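Local coordinates for cupin type-2 domain-containing protein (Neisseria meningitidis, PDB 2I45) that is of unknown function but carries a type-2 cupin domain, a small beta-barrel that in many relatives houses a metal or small-molecule site, at residues L37-W42 / R86-N91; K50-V55 / C93-I98; V61-G66 / K81-R86. All blocks are in the same frame, centred on the assembly; numbering follows the deposited sequence.

Contact 1: residues L37-W42 / R86-N91; sequences LGDYGW and RPRSEN
A single water ties Gly41 to Pro87 across this contact: it donates to Gly41 O at 2.7 Å and to Pro87 O at 2.8 Å, while accepting from Tyr40 N. Three backbone groups therefore fix its position and bridge the two segments where direct strand pairing has given way. Beside it, Gly41 N donates to Asp39 OD2 at 3.2 Å, using the anti lone pair of that oxygen and closing an Asx turn. The bond depends on Asp39 holding CG between its backbone N and carbonyl carbon (chi1 56°), which brings OD2 within bonding distance of Gly41 N. Here strand 29-37 of the cupin barrel has ended and the chain bends at Gly38, running antiparallel to strand 85-89 before it continues to strand 50-56. A direct backbone bond crosses from Ser89 N to Gly38 O at 3.0 Å. Beyond it, the CD1 branch of Leu37 rests 3.6 Å from Asn91 C, against the backbone of the next corner. At the other end, Arg86 CB sits 3.8 Å from the centroid of the six-membered ring of Trp42, a CH-pi contact over the face. Trp42 CZ2 in turn lies over one face of the guanidinium, whose plane is tilted 47° from the indole; the strongest polar partner of Arg86 is Asp62, the residue that Arg88 reaches as well.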
# COMPACT_ATOMS: atom_id res chain seq x y z
N LEU B 37 -15.96 -3.43 -10.99
CA LEU B 37 -17.24 -4.11 -10.93
C LEU B 37 -17.27 -5.11 -12.11
O LEU B 37 -16.67 -4.84 -13.14
CB LEU B 37 -18.36 -3.11 -11.02
CG LEU B 37 -19.76 -3.67 -10.67
CD1 LEU B 37 -19.78 -4.42 -9.36
CD2 LEU B 37 -20.81 -2.59 -10.60
N GLY B 38 -17.91 -6.27 -11.94
CA GLY B 38 -17.82 -7.40 -12.91
C GLY B 38 -16.38 -7.63 -13.36
O GLY B 38 -15.50 -7.62 -12.53
N ASP B 39 -16.13 -7.80 -14.67
CA ASP B 39 -14.76 -7.77 -15.18
C ASP B 39 -14.65 -7.32 -16.61
O ASP B 39 -15.66 -7.10 -17.30
CB ASP B 39 -14.14 -9.16 -15.13
CG ASP B 39 -14.98 -10.19 -15.90
OD1 ASP B 39 -16.00 -10.67 -15.31
OD2 ASP B 39 -14.63 -10.49 -17.06
N TYR B 40 -13.41 -7.20 -17.08
CA TYR B 40 -13.17 -6.80 -18.45
C TYR B 40 -12.24 -7.74 -19.11
O TYR B 40 -11.48 -7.32 -19.97
CB TYR B 40 -12.56 -5.39 -18.55
CG TYR B 40 -13.60 -4.33 -18.78
CD1 TYR B 40 -14.38 -3.89 -17.69
CD2 TYR B 40 -13.88 -3.80 -20.05
CE1 TYR B 40 -15.35 -2.94 -17.80
CE2 TYR B 40 -14.89 -2.80 -20.18
CZ TYR B 40 -15.61 -2.41 -19.00
OH TYR B 40 -16.61 -1.46 -18.95
N GLY B 41 -12.27 -8.99 -18.68
CA GLY B 41 -11.42 -10.00 -19.28
C GLY B 41 -9.98 -10.03 -18.77
O GLY B 41 -9.69 -9.63 -17.64
N TRP B 42 -9.08 -10.59 -19.59
CA TRP B 42 -7.75 -10.88 -19.13
C TRP B 42 -6.90 -9.68 -19.45
O TRP B 42 -7.11 -9.07 -20.45
CB TRP B 42 -7.23 -12.17 -19.80
CG TRP B 42 -7.95 -13.39 -19.34
CD1 TRP B 42 -9.12 -13.83 -19.80
CD2 TRP B 42 -7.56 -14.28 -18.29
NE1 TRP B 42 -9.55 -14.93 -19.08
CE2 TRP B 42 -8.60 -15.24 -18.15
CE3 TRP B 42 -6.44 -14.35 -17.42
CZ2 TRP B 42 -8.55 -16.29 -17.20
CZ3 TRP B 42 -6.37 -15.38 -16.49
CH2 TRP B 42 -7.43 -16.34 -16.37
N ARG B 86 -6.96 -11.94 -14.61
CA ARG B 86 -8.26 -11.40 -14.85
C ARG B 86 -8.79 -10.80 -13.55
O ARG B 86 -9.34 -11.49 -12.72
CB ARG B 86 -9.22 -12.44 -15.45
CG ARG B 86 -10.70 -12.10 -15.18
CD ARG B 86 -11.73 -13.02 -15.86
NE ARG B 86 -11.63 -14.40 -15.41
CZ ARG B 86 -11.96 -15.43 -16.18
NH1 ARG B 86 -12.45 -15.24 -17.43
NH2 ARG B 86 -11.78 -16.66 -15.72
N PRO B 87 -8.59 -9.49 -13.38
CA PRO B 87 -9.04 -8.78 -12.19
C PRO B 87 -10.53 -8.65 -12.21
O PRO B 87 -11.06 -8.50 -13.27
CB PRO B 87 -8.45 -7.39 -12.38
CG PRO B 87 -8.05 -7.26 -13.82
CD PRO B 87 -7.89 -8.64 -14.36
N ARG B 88 -11.22 -8.61 -11.07
CA ARG B 88 -12.66 -8.70 -11.13
C ARG B 88 -13.36 -8.54 -9.75
O ARG B 88 -12.73 -8.77 -8.71
CB ARG B 88 -12.87 -10.05 -11.72
CG ARG B 88 -14.19 -10.66 -11.49
CD ARG B 88 -14.14 -11.78 -10.48
NE ARG B 88 -13.30 -12.95 -10.74
CZ ARG B 88 -13.36 -14.01 -9.93
NH1 ARG B 88 -12.55 -15.03 -10.07
NH2 ARG B 88 -14.21 -14.01 -8.90
N SER B 89 -14.63 -8.12 -9.71
CA SER B 89 -15.26 -7.80 -8.43
C SER B 89 -16.79 -8.02 -8.41
O SER B 89 -17.54 -7.41 -9.16
CB SER B 89 -14.97 -6.35 -8.05
OG SER B 89 -15.63 -6.02 -6.83
N GLU B 90 -17.21 -8.90 -7.53
CA GLU B 90 -18.56 -9.38 -7.48
C GLU B 90 -19.54 -8.25 -7.14
O GLU B 90 -20.49 -8.02 -7.88
CB GLU B 90 -18.60 -10.57 -6.51
CG GLU B 90 -19.93 -11.34 -6.34
CD GLU B 90 -20.11 -12.43 -7.37
OE1 GLU B 90 -21.08 -13.23 -7.18
OE2 GLU B 90 -19.25 -12.50 -8.35
N ASN B 91 -19.29 -7.51 -6.08
CA ASN B 91 -20.10 -6.32 -5.77
C ASN B 91 -19.39 -4.96 -5.79
O ASN B 91 -19.92 -3.98 -5.27
CB ASN B 91 -20.80 -6.56 -4.45
CG ASN B 91 -21.76 -7.67 -4.57
OD1 ASN B 91 -22.77 -7.53 -5.25
ND2 ASN B 91 -21.42 -8.83 -4.02
O HOH W 1 -11.16 -8.08 -16.01

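Contact 2: residues K50-V55 / C93-I98; sequences KVLFAV and CSLVLI
Strands 50-55 and 93-98 run antiparallel, their axes 4.5 Å apart at closest approach and their directions 163° apart. Val51 pairs with Ile98, and Phe53 with Val96, through two backbone bonds each; the shortest, Phe53 N to Val96 O, measures 2.8 Å. The ladder frays at Ala54, the centre of an inverse gamma turn: Val55 N makes weak bonds both to Ser94 O and, within its own strand, to Phe53 O. One face of the ladder carries Leu52, Leu95 and Leu97. Leu95 crosses Leu52 with its CD1 branch, which meets Leu52 CB at 3.5 Å, whereas Leu97 lies alongside Leu52, pointing the same way, and offers CG to Leu52 CD2 at 3.8 Å. Leu97 also lies alongside Lys50, its CD2 3.7 Å from Lys50 CG, so the lysine contributes methylene groups to the apolar row. On the other face, Val51 and Ile98 meet through their CB atoms. Val55 CG2, set anti to the carbonyl carbon by a chi1 of -177°, meets Val96 CG2 at 3.6 Å. Strand 92-99 is the middle strand of the five-stranded cupin sheet, with 29-37 on its other side and 75-79 beyond 50-56. Met59 of strand 59-63, in the smaller sheet, packs on Leu52 and Leu95, while helix 8-13 lies against Phe53, Val55 and Val96, and the Phe53 ring meets Phe53 of the second subunit.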
# COMPACT_ATOMS: atom_id res chain seq x y z
N LYS B 50 2.98 -5.22 -9.55
CA LYS B 50 1.98 -4.30 -9.00
C LYS B 50 1.50 -4.82 -7.66
O LYS B 50 1.30 -6.03 -7.48
CB LYS B 50 0.79 -4.12 -9.97
CG LYS B 50 1.16 -3.50 -11.39
CD LYS B 50 0.33 -4.17 -12.62
CE LYS B 50 1.19 -5.28 -13.46
NZ LYS B 50 0.66 -5.67 -14.82
N VAL B 51 1.32 -3.92 -6.69
CA VAL B 51 0.83 -4.35 -5.41
C VAL B 51 -0.59 -3.89 -5.53
O VAL B 51 -0.80 -2.92 -6.21
CB VAL B 51 1.50 -3.62 -4.28
CG1 VAL B 51 0.79 -3.97 -2.96
CG2 VAL B 51 3.06 -3.96 -4.23
N LEU B 52 -1.55 -4.61 -4.92
CA LEU B 52 -2.95 -4.30 -5.05
C LEU B 52 -3.50 -4.20 -3.68
O LEU B 52 -3.26 -5.09 -2.85
CB LEU B 52 -3.74 -5.42 -5.75
CG LEU B 52 -3.59 -6.09 -7.16
CD1 LEU B 52 -4.95 -6.15 -7.93
CD2 LEU B 52 -2.54 -5.45 -7.99
N PHE B 53 -4.24 -3.15 -3.39
CA PHE B 53 -4.70 -3.07 -2.05
C PHE B 53 -6.20 -2.78 -2.07
O PHE B 53 -6.65 -1.84 -2.72
CB PHE B 53 -3.82 -2.11 -1.23
CG PHE B 53 -4.44 -1.68 0.09
CD1 PHE B 53 -4.85 -2.61 1.02
CD2 PHE B 53 -4.59 -0.33 0.39
CE1 PHE B 53 -5.44 -2.24 2.27
CE2 PHE B 53 -5.17 0.07 1.58
CZ PHE B 53 -5.62 -0.90 2.55
N ALA B 54 -6.98 -3.61 -1.39
CA ALA B 54 -8.40 -3.53 -1.55
C ALA B 54 -8.82 -2.61 -0.51
O ALA B 54 -9.11 -3.04 0.67
CB ALA B 54 -9.05 -4.84 -1.34
N VAL B 55 -8.83 -1.34 -0.92
CA VAL B 55 -9.19 -0.25 0.00
C VAL B 55 -10.59 -0.43 0.52
O VAL B 55 -10.79 -0.44 1.70
CB VAL B 55 -9.05 1.18 -0.57
CG1 VAL B 55 -9.38 2.16 0.50
CG2 VAL B 55 -7.62 1.43 -1.11
N CYS B 93 -15.25 -2.91 -5.96
CA CYS B 93 -14.07 -2.77 -5.16
C CYS B 93 -13.35 -1.50 -5.54
O CYS B 93 -13.10 -1.26 -6.77
CB CYS B 93 -13.07 -3.89 -5.48
SG CYS B 93 -11.63 -3.92 -4.36
N SER B 94 -12.95 -0.72 -4.51
CA SER B 94 -11.99 0.35 -4.68
C SER B 94 -10.59 -0.11 -4.33
O SER B 94 -10.38 -0.65 -3.25
CB SER B 94 -12.36 1.51 -3.80
OG SER B 94 -13.70 1.86 -4.09
N LEU B 95 -9.65 0.17 -5.23
CA LEU B 95 -8.37 -0.50 -5.18
C LEU B 95 -7.20 0.41 -5.54
O LEU B 95 -7.26 1.12 -6.54
CB LEU B 95 -8.42 -1.64 -6.20
CG LEU B 95 -7.15 -2.09 -6.98
CD1 LEU B 95 -6.27 -3.04 -6.17
CD2 LEU B 95 -7.51 -2.84 -8.24
N VAL B 96 -6.12 0.33 -4.77
CA VAL B 96 -4.88 0.97 -5.15
C VAL B 96 -3.91 -0.02 -5.76
O VAL B 96 -3.59 -1.06 -5.17
CB VAL B 96 -4.14 1.62 -3.98
CG1 VAL B 96 -2.88 2.34 -4.53
CG2 VAL B 96 -5.03 2.56 -3.27
N LEU B 97 -3.44 0.32 -6.94
CA LEU B 97 -2.27 -0.35 -7.46
C LEU B 97 -1.02 0.45 -7.21
O LEU B 97 -1.08 1.68 -7.28
CB LEU B 97 -2.39 -0.52 -8.97
CG LEU B 97 -2.81 -1.91 -9.45
CD1 LEU B 97 -4.32 -2.05 -9.43
CD2 LEU B 97 -2.23 -2.21 -10.84
N ILE B 98 0.12 -0.23 -6.98
CA ILE B 98 1.40 0.44 -6.80
C ILE B 98 2.54 -0.14 -7.67
O ILE B 98 2.70 -1.34 -7.77
CB ILE B 98 1.84 0.44 -5.30
CG1 ILE B 98 0.81 1.15 -4.45
CG2 ILE B 98 3.13 1.14 -5.10
CD1 ILE B 98 0.03 0.25 -3.53

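Contact 3: residues V61-G66 / K81-R86; sequences VDFADG and KSVSHR
Residues 61-63 and 85-86 pair as antiparallel strands, with Asp62 and Arg86 joined by two backbone bonds, Arg86 N to Asp62 O at 2.8 Å and Asp62 N to Arg86 O at 3.2 Å. The same two residues are joined again by their side chains. Arg86 NE donates to Asp62 OD2 at 2.7 Å, using the anti lone pair of OD2, which lies close to the guanidinium plane, and NH2 adds a weak bond to the same oxygen, while Asp62 OD1 is held by a salt bridge to Arg88. The carboxylate and guanidinium planes of Asp62 and Arg86 stand 85° apart. On the opposite face, Val61 CG1 approaches His85 CB at 3.5 Å and lies over one face of the Phe63 ring, toward its rim, while Val83 CG1 meets the edge of that ring, 3.4 Å from CD1. The imidazole is fixed in rotation by its own segment, with ND1 donating to Val83 O at 3.0 Å, almost in the ring plane. His85 appears to occupy the histidine position of the second cupin motif, often a metal ligand in relatives; whether it binds metal here is not established. Past Phe63 the pairing dwindles to a weak bond from Ala64 N to Ser84 O, and the chain turns back in a type I turn from Phe63 to Gly66. Strand 59-63 is the middle of a three-stranded sheet, flanked by 85-89 and by 68-71, to which Val61 is joined by a backbone hydrogen bond with Met69.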
# COMPACT_ATOMS: atom_id res chain seq x y z
N VAL B 61 -8.74 -12.21 -8.29
CA VAL B 61 -7.93 -12.20 -9.48
C VAL B 61 -7.75 -13.63 -9.90
O VAL B 61 -7.22 -14.44 -9.12
CB VAL B 61 -6.56 -11.57 -9.26
CG1 VAL B 61 -5.78 -11.55 -10.61
CG2 VAL B 61 -6.70 -10.18 -8.71
N ASP B 62 -8.26 -13.96 -11.08
CA ASP B 62 -7.93 -15.22 -11.76
C ASP B 62 -6.56 -15.15 -12.44
O ASP B 62 -6.23 -14.13 -13.06
CB ASP B 62 -8.98 -15.48 -12.81
CG ASP B 62 -10.36 -15.62 -12.20
OD1 ASP B 62 -10.43 -16.11 -11.05
OD2 ASP B 62 -11.37 -15.27 -12.88
N PHE B 63 -5.77 -16.22 -12.31
CA PHE B 63 -4.56 -16.39 -13.14
C PHE B 63 -4.59 -17.47 -14.27
O PHE B 63 -5.40 -18.42 -14.24
CB PHE B 63 -3.38 -16.68 -12.26
CG PHE B 63 -3.13 -15.62 -11.24
CD1 PHE B 63 -2.27 -14.58 -11.51
CD2 PHE B 63 -3.74 -15.68 -9.99
CE1 PHE B 63 -1.99 -13.59 -10.51
CE2 PHE B 63 -3.50 -14.69 -9.01
CZ PHE B 63 -2.63 -13.64 -9.29
N ALA B 64 -3.63 -17.34 -15.20
CA ALA B 64 -3.54 -18.15 -16.42
C ALA B 64 -3.23 -19.59 -16.09
O ALA B 64 -3.50 -20.50 -16.87
CB ALA B 64 -2.50 -17.57 -17.42
N ASP B 65 -2.70 -19.81 -14.91
CA ASP B 65 -2.36 -21.15 -14.47
C ASP B 65 -3.50 -21.82 -13.67
O ASP B 65 -3.31 -22.90 -13.08
CB ASP B 65 -1.04 -21.13 -13.70
CG ASP B 65 -1.19 -20.57 -12.27
OD1 ASP B 65 -2.35 -20.35 -11.77
OD2 ASP B 65 -0.10 -20.40 -11.64
N GLY B 66 -4.67 -21.19 -13.65
CA GLY B 66 -5.78 -21.84 -12.98
C GLY B 66 -6.06 -21.35 -11.60
O GLY B 66 -7.18 -21.34 -11.19
N LYS B 81 4.63 -8.95 -12.89
CA LYS B 81 4.58 -8.55 -14.33
C LYS B 81 4.52 -9.86 -15.03
O LYS B 81 4.94 -10.84 -14.46
CB LYS B 81 5.88 -7.96 -14.67
N SER B 82 3.92 -9.91 -16.24
CA SER B 82 4.02 -11.04 -17.21
C SER B 82 3.37 -12.36 -16.80
O SER B 82 3.86 -13.50 -17.05
CB SER B 82 5.50 -11.25 -17.47
OG SER B 82 6.24 -10.00 -17.22
N VAL B 83 2.25 -12.14 -16.15
CA VAL B 83 1.39 -13.14 -15.68
C VAL B 83 0.09 -12.55 -16.19
O VAL B 83 -0.31 -11.46 -15.79
CB VAL B 83 1.54 -13.16 -14.16
CG1 VAL B 83 0.19 -13.25 -13.40
CG2 VAL B 83 2.51 -14.27 -13.77
N SER B 84 -0.57 -13.23 -17.10
CA SER B 84 -1.89 -12.83 -17.53
C SER B 84 -2.89 -13.15 -16.43
O SER B 84 -2.86 -14.25 -15.89
CB SER B 84 -2.20 -13.56 -18.81
OG SER B 84 -3.53 -14.10 -18.86
N HIS B 85 -3.76 -12.19 -16.08
CA HIS B 85 -4.68 -12.35 -15.01
C HIS B 85 -5.92 -11.59 -15.34
O HIS B 85 -5.96 -10.70 -16.20
CB HIS B 85 -4.13 -11.75 -13.74
CG HIS B 85 -3.73 -10.31 -13.88
ND1 HIS B 85 -2.59 -9.92 -14.56
CD2 HIS B 85 -4.32 -9.17 -13.45
CE1 HIS B 85 -2.50 -8.60 -14.54
NE2 HIS B 85 -3.54 -8.13 -13.88
N ARG B 86 -6.96 -11.94 -14.61
CA ARG B 86 -8.26 -11.40 -14.85
C ARG B 86 -8.79 -10.80 -13.55
O ARG B 86 -9.34 -11.49 -12.72
CB ARG B 86 -9.22 -12.44 -15.45
CG ARG B 86 -10.70 -12.10 -15.18
CD ARG B 86 -11.73 -13.02 -15.86
NE ARG B 86 -11.63 -14.40 -15.41
CZ ARG B 86 -11.96 -15.43 -16.18
NH1 ARG B 86 -12.45 -15.24 -17.43
NH2 ARG B 86 -11.78 -16.66 -15.72

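How the contacts relate
Contacts 1 and 3 lie 13 Å apart, centre to centre, and share Arg86 on strand 85-89: contact 3 is its pairing with strand 59-63, contact 1 what meets its other edge. A salt bridge joins them, Arg88 NH1 to Asp62 OD1 at 2.6 Å, so the two oxygens of Asp62 serve two arginines of one strand; Trp42 CE3 packs 3.3 Å from Ser84 OG. Contact 2 belongs to the larger sheet, about 14 Å from contact 1 and 16 Å from contact 3 between centres. Chain corners after 85-89 connect the sheets, as expected of a cupin barrel, and contact 3 is nested within the loops closed by both other contacts.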